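Local coordinates for Nitrate/nitrite binding protein NrtA (Synechocystis sp., PDB 2G29), which binds nitrate as the solute-binding component of the NrtABCD ABC transporter, which takes up nitrate and probably also nitrite, at residues I94-P99 against M115-R120; W214-V219 against I297-G302; W269-E274 against Q320-D325; A327-K332 against S383-G388. One frame throughout, in Å; residues are numbered along the deposited sequence.

Interaction 1 of 4, residues I94-P99 against M115-R120; sequences ILTPMP and MYILAR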
# COMPACT_ATOMS: atom_id res chain seq x y z
N ILE A 94 -5.65 2.84 -2.43
CA ILE A 94 -4.59 3.18 -3.37
C ILE A 94 -3.19 3.22 -2.77
O ILE A 94 -3.01 3.46 -1.59
CB ILE A 94 -4.96 4.55 -4.02
CG1 ILE A 94 -4.11 4.81 -5.26
CG2 ILE A 94 -4.84 5.67 -2.99
CD1 ILE A 94 -4.80 5.84 -6.24
N LEU A 95 -2.19 2.98 -3.60
CA LEU A 95 -0.80 3.06 -3.12
C LEU A 95 -0.58 4.54 -2.70
O LEU A 95 -0.95 5.47 -3.44
CB LEU A 95 0.15 2.72 -4.27
CG LEU A 95 -0.09 1.37 -4.95
CD1 LEU A 95 0.99 1.10 -6.02
CD2 LEU A 95 -0.04 0.24 -3.93
N THR A 96 0.06 4.78 -1.55
CA THR A 96 0.25 6.17 -1.09
C THR A 96 0.87 7.15 -2.12
O THR A 96 0.41 8.27 -2.21
CB THR A 96 1.04 6.22 0.26
OG1 THR A 96 0.19 5.73 1.30
CG2 THR A 96 1.51 7.63 0.62
N PRO A 97 1.88 6.74 -2.90
CA PRO A 97 2.42 7.73 -3.85
C PRO A 97 1.47 8.12 -4.94
O PRO A 97 1.57 9.23 -5.45
CB PRO A 97 3.68 7.06 -4.45
CG PRO A 97 3.65 5.66 -3.96
CD PRO A 97 2.72 5.54 -2.81
N MET A 98 0.51 7.27 -5.26
CA MET A 98 -0.36 7.59 -6.39
C MET A 98 -1.17 8.89 -6.35
O MET A 98 -1.25 9.58 -7.36
CB MET A 98 -1.23 6.38 -6.81
CG MET A 98 -0.37 5.28 -7.46
SD MET A 98 -1.33 3.74 -7.71
CE MET A 98 -2.44 4.30 -9.04
N PRO A 99 -1.79 9.24 -5.22
CA PRO A 99 -2.53 10.50 -5.23
C PRO A 99 -1.60 11.67 -5.57
O PRO A 99 -2.03 12.65 -6.20
CB PRO A 99 -3.10 10.58 -3.81
CG PRO A 99 -3.38 9.13 -3.52
CD PRO A 99 -2.16 8.41 -4.06
N MET A 115 -6.03 15.28 -6.02
CA MET A 115 -6.55 14.29 -5.07
C MET A 115 -6.17 14.64 -3.64
O MET A 115 -5.29 15.47 -3.40
CB MET A 115 -5.97 12.89 -5.40
CG MET A 115 -6.49 12.29 -6.69
SD MET A 115 -6.04 10.56 -6.90
CE MET A 115 -7.08 9.81 -5.54
N TYR A 116 -6.86 13.99 -2.70
CA TYR A 116 -6.53 14.13 -1.28
C TYR A 116 -6.34 12.74 -0.68
O TYR A 116 -6.89 11.76 -1.17
CB TYR A 116 -7.69 14.73 -0.48
CG TYR A 116 -8.06 16.13 -0.76
CD1 TYR A 116 -7.10 17.13 -0.84
CD2 TYR A 116 -9.40 16.48 -0.92
CE1 TYR A 116 -7.46 18.46 -1.09
CE2 TYR A 116 -9.77 17.79 -1.14
CZ TYR A 116 -8.79 18.77 -1.24
OH TYR A 116 -9.11 20.09 -1.50
N ILE A 117 -5.54 12.67 0.38
CA ILE A 117 -5.42 11.44 1.14
C ILE A 117 -6.17 11.75 2.45
O ILE A 117 -5.84 12.69 3.20
CB ILE A 117 -3.96 11.05 1.42
CG1 ILE A 117 -3.34 10.52 0.13
CG2 ILE A 117 -3.90 10.02 2.57
CD1 ILE A 117 -1.83 10.20 0.32
N LEU A 118 -7.21 10.95 2.69
CA LEU A 118 -8.06 11.14 3.89
C LEU A 118 -7.64 10.28 5.06
O LEU A 118 -7.91 10.63 6.21
CB LEU A 118 -9.52 10.81 3.56
CG LEU A 118 -10.09 11.62 2.39
CD1 LEU A 118 -11.55 11.18 2.18
CD2 LEU A 118 -9.98 13.10 2.63
N ALA A 119 -6.97 9.16 4.78
CA ALA A 119 -6.51 8.27 5.82
C ALA A 119 -5.46 7.33 5.25
O ALA A 119 -5.36 7.17 4.01
CB ALA A 119 -7.68 7.44 6.34
N ARG A 120 -4.73 6.68 6.13
CA ARG A 120 -3.80 5.63 5.69
C ARG A 120 -4.66 4.38 5.95
O ARG A 120 -5.19 4.21 7.06
CB ARG A 120 -2.53 5.57 6.57
CG ARG A 120 -1.40 4.70 5.99
CD ARG A 120 -0.74 5.42 4.82
NE ARG A 120 -0.10 6.64 5.33
CZ ARG A 120 0.11 7.77 4.63
NH1 ARG A 120 -0.23 7.87 3.34
NH2 ARG A 120 0.58 8.85 5.25

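Interaction 2 of 4, residues W214-V219 against I297-G302; sequences WPLQTV and IDRSKG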
# COMPACT_ATOMS: atom_id res chain seq x y z
N TRP A 214 -1.15 -12.32 -1.94
CA TRP A 214 -0.33 -12.99 -2.95
C TRP A 214 0.99 -13.61 -2.52
O TRP A 214 1.38 -14.63 -3.10
CB TRP A 214 -0.25 -12.04 -4.19
CG TRP A 214 -1.61 -11.50 -4.57
CD1 TRP A 214 -2.06 -10.21 -4.36
CD2 TRP A 214 -2.75 -12.22 -5.12
NE1 TRP A 214 -3.37 -10.09 -4.74
CE2 TRP A 214 -3.81 -11.31 -5.21
CE3 TRP A 214 -2.95 -13.55 -5.53
CZ2 TRP A 214 -5.08 -11.67 -5.70
CZ3 TRP A 214 -4.21 -13.93 -6.02
CH2 TRP A 214 -5.26 -12.99 -6.10
N PRO A 215 1.67 -13.04 -1.49
CA PRO A 215 2.93 -13.68 -1.05
C PRO A 215 2.60 -15.07 -0.49
O PRO A 215 3.27 -16.03 -0.78
CB PRO A 215 3.43 -12.73 0.04
CG PRO A 215 2.94 -11.35 -0.48
CD PRO A 215 1.51 -11.70 -0.90
N LEU A 216 1.56 -15.18 0.34
CA LEU A 216 1.24 -16.49 0.89
C LEU A 216 0.75 -17.43 -0.20
O LEU A 216 1.06 -18.62 -0.17
CB LEU A 216 0.21 -16.37 2.02
CG LEU A 216 -0.24 -17.73 2.65
CD1 LEU A 216 0.95 -18.57 3.10
CD2 LEU A 216 -1.11 -17.45 3.85
N GLN A 217 -0.02 -16.92 -1.18
CA GLN A 217 -0.49 -17.80 -2.21
C GLN A 217 0.71 -18.35 -2.99
O GLN A 217 0.71 -19.49 -3.42
CB GLN A 217 -1.44 -17.06 -3.15
CG GLN A 217 -1.87 -17.99 -4.30
CD GLN A 217 -2.96 -17.40 -5.15
OE1 GLN A 217 -2.70 -16.86 -6.23
NE2 GLN A 217 -4.20 -17.47 -4.67
N THR A 218 1.73 -17.52 -3.17
CA THR A 218 2.93 -17.96 -3.89
C THR A 218 3.55 -19.17 -3.17
O THR A 218 3.94 -20.16 -3.83
CB THR A 218 3.97 -16.82 -3.91
OG1 THR A 218 3.46 -15.72 -4.69
CG2 THR A 218 5.25 -17.29 -4.55
N VAL A 219 3.66 -19.05 -1.84
CA VAL A 219 4.22 -20.11 -1.01
C VAL A 219 3.34 -21.36 -1.05
O VAL A 219 3.81 -22.48 -1.30
CB VAL A 219 4.37 -19.61 0.44
CG1 VAL A 219 4.69 -20.79 1.39
CG2 VAL A 219 5.50 -18.58 0.54
N ILE A 297 -5.97 -16.10 5.64
CA ILE A 297 -6.03 -16.11 7.10
C ILE A 297 -4.73 -16.09 7.88
O ILE A 297 -4.58 -15.28 8.82
CB ILE A 297 -6.93 -17.28 7.58
CG1 ILE A 297 -7.21 -17.17 9.09
CG2 ILE A 297 -6.25 -18.61 7.31
CD1 ILE A 297 -7.97 -15.94 9.49
N ASP A 298 -3.77 -16.95 7.52
CA ASP A 298 -2.56 -16.98 8.34
C ASP A 298 -1.84 -15.64 8.45
O ASP A 298 -1.46 -15.23 9.54
CB ASP A 298 -1.60 -18.05 7.85
CG ASP A 298 -2.08 -19.45 8.21
OD1 ASP A 298 -3.01 -19.58 9.05
OD2 ASP A 298 -1.52 -20.43 7.65
N ARG A 299 -1.69 -14.93 7.33
CA ARG A 299 -0.98 -13.66 7.40
C ARG A 299 -1.77 -12.61 8.17
O ARG A 299 -1.18 -11.74 8.80
CB ARG A 299 -0.63 -13.17 5.98
CG ARG A 299 0.21 -14.15 5.17
CD ARG A 299 1.53 -14.46 5.85
NE ARG A 299 2.37 -15.40 5.10
CZ ARG A 299 3.18 -15.09 4.10
NH1 ARG A 299 3.27 -13.84 3.67
NH2 ARG A 299 3.94 -16.04 3.56
N SER A 300 -3.09 -12.67 8.09
CA SER A 300 -3.99 -11.76 8.82
C SER A 300 -3.95 -12.01 10.34
O SER A 300 -4.56 -11.26 11.12
CB SER A 300 -5.41 -11.91 8.27
OG SER A 300 -5.50 -11.31 6.98
N LYS A 301 -3.22 -13.05 10.75
CA LYS A 301 -3.02 -13.40 12.17
C LYS A 301 -1.53 -13.33 12.51
O LYS A 301 -1.12 -13.71 13.62
CB LYS A 301 -3.51 -14.81 12.47
CG LYS A 301 -4.99 -14.98 12.45
CD LYS A 301 -5.63 -14.18 13.55
CE LYS A 301 -6.83 -14.91 14.14
NZ LYS A 301 -7.45 -14.04 15.17
N GLY A 302 -0.71 -12.87 11.57
CA GLY A 302 0.72 -12.75 11.86
C GLY A 302 1.47 -14.07 11.87
O GLY A 302 2.55 -14.19 12.47

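Interaction 3 of 4, residues W269-E274 against Q320-D325; sequences WCDQAE and QKYWVD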
# COMPACT_ATOMS: atom_id res chain seq x y z
N TRP A 269 -12.79 -2.40 13.28
CA TRP A 269 -13.38 -3.74 13.24
C TRP A 269 -12.37 -4.75 12.67
O TRP A 269 -12.15 -5.82 13.24
CB TRP A 269 -14.61 -3.74 12.35
CG TRP A 269 -15.40 -5.03 12.45
CD1 TRP A 269 -16.37 -5.34 13.37
CD2 TRP A 269 -15.25 -6.19 11.63
NE1 TRP A 269 -16.83 -6.61 13.17
CE2 TRP A 269 -16.17 -7.16 12.11
CE3 TRP A 269 -14.43 -6.51 10.53
CZ2 TRP A 269 -16.29 -8.43 11.53
CZ3 TRP A 269 -14.55 -7.77 9.96
CH2 TRP A 269 -15.48 -8.72 10.46
N CYS A 270 -11.78 -4.42 11.52
CA CYS A 270 -10.81 -5.30 10.90
C CYS A 270 -9.56 -5.55 11.74
O CYS A 270 -8.91 -6.59 11.63
CB CYS A 270 -10.35 -4.73 9.56
SG CYS A 270 -11.53 -4.73 8.25
N ASP A 271 -9.19 -4.59 12.57
CA ASP A 271 -7.99 -4.70 13.39
C ASP A 271 -8.11 -5.64 14.58
O ASP A 271 -7.11 -6.00 15.17
CB ASP A 271 -7.60 -3.30 13.87
CG ASP A 271 -6.10 -3.09 13.93
OD1 ASP A 271 -5.42 -3.52 12.97
OD2 ASP A 271 -5.62 -2.50 14.92
N GLN A 272 -9.33 -6.05 14.94
CA GLN A 272 -9.51 -6.93 16.09
C GLN A 272 -9.22 -8.40 15.80
O GLN A 272 -9.74 -8.94 14.83
CB GLN A 272 -10.95 -6.82 16.63
CG GLN A 272 -11.31 -5.48 17.31
CD GLN A 272 -12.57 -5.57 18.19
OE1 GLN A 272 -13.00 -4.59 18.79
NE2 GLN A 272 -13.16 -6.76 18.26
N ALA A 273 -8.43 -9.05 16.66
CA ALA A 273 -8.11 -10.47 16.49
C ALA A 273 -9.38 -11.30 16.37
O ALA A 273 -9.46 -12.22 15.56
CB ALA A 273 -7.28 -10.98 17.66
N GLU A 274 -10.38 -10.98 17.18
CA GLU A 274 -11.63 -11.74 17.12
C GLU A 274 -12.40 -11.60 15.82
O GLU A 274 -13.34 -12.34 15.58
CB GLU A 274 -12.54 -11.39 18.31
CG GLU A 274 -12.34 -9.99 18.87
CD GLU A 274 -11.04 -9.86 19.68
OE1 GLU A 274 -10.89 -10.57 20.71
OE2 GLU A 274 -10.17 -9.05 19.29
N GLN A 320 -0.18 -6.85 8.96
CA GLN A 320 -0.95 -5.68 8.55
C GLN A 320 -1.75 -5.15 9.74
O GLN A 320 -2.36 -5.91 10.50
CB GLN A 320 -1.85 -6.02 7.36
CG GLN A 320 -1.13 -6.04 6.02
CD GLN A 320 -2.08 -6.18 4.85
OE1 GLN A 320 -3.27 -5.88 4.96
NE2 GLN A 320 -1.76 -6.59 3.63
N LYS A 321 -1.71 -3.84 9.92
CA LYS A 321 -2.44 -3.16 11.00
C LYS A 321 -3.26 -2.06 10.35
O LYS A 321 -2.76 -1.35 9.47
CB LYS A 321 -1.46 -2.56 12.01
CG LYS A 321 -0.64 -3.56 12.78
CD LYS A 321 0.51 -2.81 13.48
CE LYS A 321 1.39 -3.78 14.27
NZ LYS A 321 2.58 -3.12 14.87
N TYR A 322 -4.49 -1.90 10.83
CA TYR A 322 -5.44 -0.92 10.30
C TYR A 322 -5.82 0.14 11.32
O TYR A 322 -6.46 1.10 10.97
CB TYR A 322 -6.75 -1.62 9.83
CG TYR A 322 -6.50 -2.83 8.96
CD1 TYR A 322 -6.76 -4.12 9.44
CD2 TYR A 322 -5.92 -2.70 7.70
CE1 TYR A 322 -6.43 -5.25 8.69
CE2 TYR A 322 -5.59 -3.82 6.95
CZ TYR A 322 -5.84 -5.09 7.45
OH TYR A 322 -5.47 -6.22 6.75
N TRP A 323 -5.42 -0.04 12.57
CA TRP A 323 -5.80 0.94 13.58
C TRP A 323 -4.78 1.05 14.71
O TRP A 323 -4.40 2.16 15.07
CB TRP A 323 -7.16 0.57 14.15
CG TRP A 323 -7.74 1.68 14.95
CD1 TRP A 323 -7.83 1.76 16.33
CD2 TRP A 323 -8.34 2.85 14.44
NE1 TRP A 323 -8.47 2.92 16.68
CE2 TRP A 323 -8.78 3.62 15.55
CE3 TRP A 323 -8.53 3.35 13.15
CZ2 TRP A 323 -9.41 4.83 15.39
CZ3 TRP A 323 -9.16 4.55 13.00
CH2 TRP A 323 -9.59 5.29 14.11
N VAL A 324 -4.33 -0.07 15.26
CA VAL A 324 -3.35 -0.02 16.36
C VAL A 324 -2.07 0.69 15.91
O VAL A 324 -1.73 0.70 14.72
CB VAL A 324 -2.99 -1.46 16.88
CG1 VAL A 324 -2.26 -2.24 15.83
CG2 VAL A 324 -2.15 -1.39 18.15
N ASP A 325 -1.36 1.30 16.87
CA ASP A 325 -0.12 2.00 16.58
C ASP A 325 -0.34 3.14 15.57
O ASP A 325 0.49 3.38 14.70
CB ASP A 325 0.96 1.01 16.09
CG ASP A 325 1.22 -0.10 17.11
OD1 ASP A 325 1.30 0.22 18.32
OD2 ASP A 325 1.33 -1.29 16.73
O HOH W 1 -4.26 -6.07 12.56

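Interaction 4 of 4, residues A327-K332 against S383-G388; sequences ASYPYK and SSPSRG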
# COMPACT_ATOMS: atom_id res chain seq x y z
N ALA A 327 -1.98 3.43 13.02
CA ALA A 327 -1.94 3.01 11.60
C ALA A 327 -2.77 3.81 10.60
O ALA A 327 -2.35 4.02 9.46
CB ALA A 327 -2.34 1.54 11.50
N SER A 328 -3.97 4.21 11.00
CA SER A 328 -4.86 4.94 10.14
C SER A 328 -4.50 6.41 9.97
O SER A 328 -4.79 7.02 8.95
CB SER A 328 -6.27 4.80 10.71
OG SER A 328 -7.20 5.50 9.94
N TYR A 329 -3.84 7.00 10.95
CA TYR A 329 -3.50 8.43 10.84
C TYR A 329 -2.50 8.62 9.70
O TYR A 329 -1.43 8.04 9.72
CB TYR A 329 -2.93 8.94 12.16
CG TYR A 329 -2.59 10.41 12.09
CD1 TYR A 329 -3.58 11.38 12.09
CD2 TYR A 329 -1.26 10.82 11.98
CE1 TYR A 329 -3.26 12.73 11.99
CE2 TYR A 329 -0.92 12.17 11.87
CZ TYR A 329 -1.92 13.12 11.88
OH TYR A 329 -1.56 14.44 11.80
N PRO A 330 -2.84 9.45 8.70
CA PRO A 330 -1.95 9.67 7.56
C PRO A 330 -0.86 10.69 7.83
O PRO A 330 -1.01 11.87 7.59
CB PRO A 330 -2.91 10.11 6.46
CG PRO A 330 -3.94 10.94 7.22
CD PRO A 330 -4.11 10.17 8.55
N TYR A 331 0.23 10.21 8.41
CA TYR A 331 1.34 11.09 8.73
C TYR A 331 1.89 11.78 7.48
O TYR A 331 2.22 11.12 6.46
CB TYR A 331 2.48 10.31 9.40
CG TYR A 331 2.22 9.86 10.83
CD1 TYR A 331 1.79 8.57 11.09
CD2 TYR A 331 2.40 10.74 11.91
CE1 TYR A 331 1.56 8.14 12.39
CE2 TYR A 331 2.17 10.31 13.21
CZ TYR A 331 1.76 9.02 13.44
OH TYR A 331 1.58 8.56 14.74
N LYS A 332 2.01 13.09 7.56
CA LYS A 332 2.61 13.85 6.45
C LYS A 332 4.10 13.46 6.27
O LYS A 332 4.59 13.48 5.15
CB LYS A 332 2.50 15.36 6.72
CG LYS A 332 1.10 15.93 6.53
CD LYS A 332 1.05 17.41 6.84
CE LYS A 332 -0.26 17.99 6.40
NZ LYS A 332 -0.27 19.49 6.63
N SER A 383 -0.48 13.95 17.98
CA SER A 383 -0.33 15.38 18.27
C SER A 383 0.46 16.10 17.19
O SER A 383 0.51 17.33 17.17
CB SER A 383 0.40 15.59 19.60
OG SER A 383 -0.47 15.30 20.68
N SER A 384 1.10 15.34 16.31
CA SER A 384 1.86 15.99 15.25
C SER A 384 1.77 15.19 13.95
O SER A 384 1.59 13.99 13.97
CB SER A 384 3.33 16.12 15.63
OG SER A 384 4.00 14.89 15.60
N PRO A 385 1.89 15.87 12.81
CA PRO A 385 1.82 15.21 11.51
C PRO A 385 3.08 14.45 11.17
O PRO A 385 3.16 13.86 10.10
CB PRO A 385 1.57 16.36 10.53
CG PRO A 385 1.00 17.44 11.39
CD PRO A 385 1.85 17.33 12.65
N SER A 386 4.06 14.44 12.06
CA SER A 386 5.28 13.67 11.81
C SER A 386 5.38 12.52 12.78
O SER A 386 5.12 12.69 13.98
CB SER A 386 6.54 14.52 12.00
OG SER A 386 7.69 13.74 11.78
N ARG A 387 5.75 11.34 12.27
CA ARG A 387 5.94 10.21 13.15
C ARG A 387 7.39 10.23 13.62
O ARG A 387 7.81 9.33 14.35
CB ARG A 387 5.62 8.86 12.50
CG ARG A 387 5.31 7.81 13.58
CD ARG A 387 4.80 6.50 12.99
NE ARG A 387 5.86 5.76 12.33
CZ ARG A 387 5.67 4.62 11.68
NH1 ARG A 387 4.46 4.07 11.58
NH2 ARG A 387 6.70 4.02 11.10
N GLY A 388 8.14 11.25 13.23
CA GLY A 388 9.53 11.36 13.66
C GLY A 388 10.52 10.65 12.75
O GLY A 388 10.24 10.34 11.60

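Interaction 1 of 4, residues I94-P99 against M115-R120
Pro99 and Ile117 meet with their side chains at about a right angle, the CB-CG side of the proline ring set against the isoleucine: CG of Pro99 is 3.9 Å from CG1 of Ile117. CG1 is anti to the carbonyl carbon of Ile117 (chi1 -74°), and this carries CD1 on past the proline to the backbone of the turn, where it lies 3.9 Å from O of Thr96. Beside it Met115 comes up against the same proline, CB to CB at 4.0 Å. Its chain bends at chi3, and SD rests 3.9 Å from CA of Pro99. Compact proline suits the first turn of helix 97-104, where its missing N-H costs no helical bond, and its ring offers a smooth apolar surface to the two side chains that strand 115-120 turns inward.

Thr96 and Arg120 also cross at about a right angle. The arginine folds back through bends at chi2 and chi3 and brings NH1 within 3.0 Å of OG1 of Thr96, in a weak hydrogen bond with an N-H...O angle of only 130°. The stronger polar partners lie elsewhere: OG1 of Thr96 is hydrogen-bonded to Glu239 O, and NH2 of Arg120 forms a salt bridge with Asp335 of helix 332-344. Strand 240-245 runs between 91-95 and 115-120 in the sheet, so the two segments are not paired as neighbouring strands and meet mainly through side chains. Thus apolar packing joins Pro99 to strand 115-120, while the buried guanidinium's charge is probably balanced chiefly by Asp335, Thr96 adding a bent, secondary bond.

Interaction 2 of 4, residues W214-V219 against I297-G302
Leu216 sits over one face of the Arg299 guanidinium, its CB 3.8 Å above the plane and over its centre. Farther out on the leucine, CD2 of Leu216 is 3.8 Å from CG of Arg299, while CD1 sits 3.9 Å from NH2 of the arginine. With its own CG anti to the backbone N (chi1 178°), the leucine spreads its two methyls along the arginine chain. Pro215, next to the leucine, and Val219, nearly a turn farther on, complete this shell: CB of Pro215 is 3.8 Å from NH1 of Arg299, and CG2 of Val219 comes up to the guanidinium edge at 4.2 Å from NH2. Arginine suits the place because its flat end can be packed against carbon while its N-H groups reach polar partners around the rim.

Those partners fix its position. NH1 forms a salt bridge with Glu212, just before the helix, and NH2 is hydrogen-bonded to Asn305 O.

Helix 214-221 follows strand 207-211, on whose Val210 Pro215 packs, and the arginine joins this helix to the loop between helix 276-284 and strand 303-304.

Interaction 3 of 4, residues W269-E274 against Q320-D325
The last turn of helix 253-271 is tied here to the irregular segment 320-325 by a carboxylate that accepts from two alternate backbone N-H groups, those of Tyr322 and Val324. Asp271 OD1 accepts from N of Tyr322 at 2.8 Å in an almost straight bond (177°), and OD2 accepts from N of Val324, also at 2.8 Å. Both donors approach from the same side of the carboxylate plane, well out of it. Aspartate suits the place: its short side chain spans the gap and has two oxygens for two amides. A water adds a third link, donating to OD1 of Asp271 and to O of Gln320.

Next to it Cys270 packs on the tyrosine ring, CB 3.6 Å from CD1 of Tyr322; its SG makes an oblique sulfur-aromatic contact 5.4 Å from the ring centroid. The far end of that ring is held by Tyr322 OH, which donates to OE1 of Gln320 at 2.9 Å.

With alanine at Asp271, the amides of Tyr322 and Val324 would probably lose their acceptor, and this part of the loop would be free to shift from the helix. The two N-H...O hydrogen bonds and the water probably help to stabilise the negative charge, binding a loop of no regular structure by its backbone.

Interaction 4 of 4, residues A327-K332 against S383-G388
Two loops meet here just ahead of helix 332-344, with Tyr331 at its N-cap position and its ring sandwiched between side chains.

The main contacts are made by rings. Over one face of Tyr331 lies Arg387, whose CB makes a CH-pi contact 3.7 Å from the ring centroid and only 8° off the normal. The arginine runs on across the face, its CD reaching 3.7 Å from CE1 of Tyr331, before it bends at chi3. The opposite face is taken by Tyr329, with CD2 lying 3.5 Å above the Tyr331 ring plane. A broad flat ring suits this place because it offers a surface to each side. A serine instead of Tyr331 would probably open a gap between Tyr329 and Arg387 and leave the arginine's methylenes without the face they rest on.

Among apolar contacts, Lys332 and Pro385 lie side by side and point the same way, CD of the lysine 3.9 Å from CB of the proline. The extended lysine chain carries its amino group on to a salt bridge with Asp359.

Polar contacts are fewer. N of Lys332 gives a weak, bent hydrogen bond to O of Pro385 (2.9 Å, 118°). The polar ends lead elsewhere: Tyr329 OH is hydrogen-bonded to Glu364, while the Arg387 guanidinium bonds to Asp236 O through NH1 and forms a salt bridge with Glu390 through NH2. Within 383-388 an ST turn shapes the chain as it leaves the contact, N of Gly388 donating to OG of Ser386 at 2.9 Å.

How the interactions relate
Interaction 4 touches both 1 and 3, which do not touch each other. N of Arg120 in interaction 1 is 2.8 Å from O of Ser328, a probable hydrogen bond. In interaction 3, CE3 of Trp323 packs 3.6 Å from CB of Ser328. Interaction 2 joins interaction 3 through Lys301, whose NZ is hydrogen-bonded to O of Ala273 at 2.7 Å; the centres of interactions 1 and 2 are about 25 Å apart. Among nitrate-binding residues, Lys240 has its side chain about 6 Å from that of Thr96; the side chain of Pro215 is about 5 Å from Gly211 and 6 Å from that of Gln126, and that of Tyr322 about 8 Å from those of Lys240 and Gln126. Interaction 4 is remote from the site.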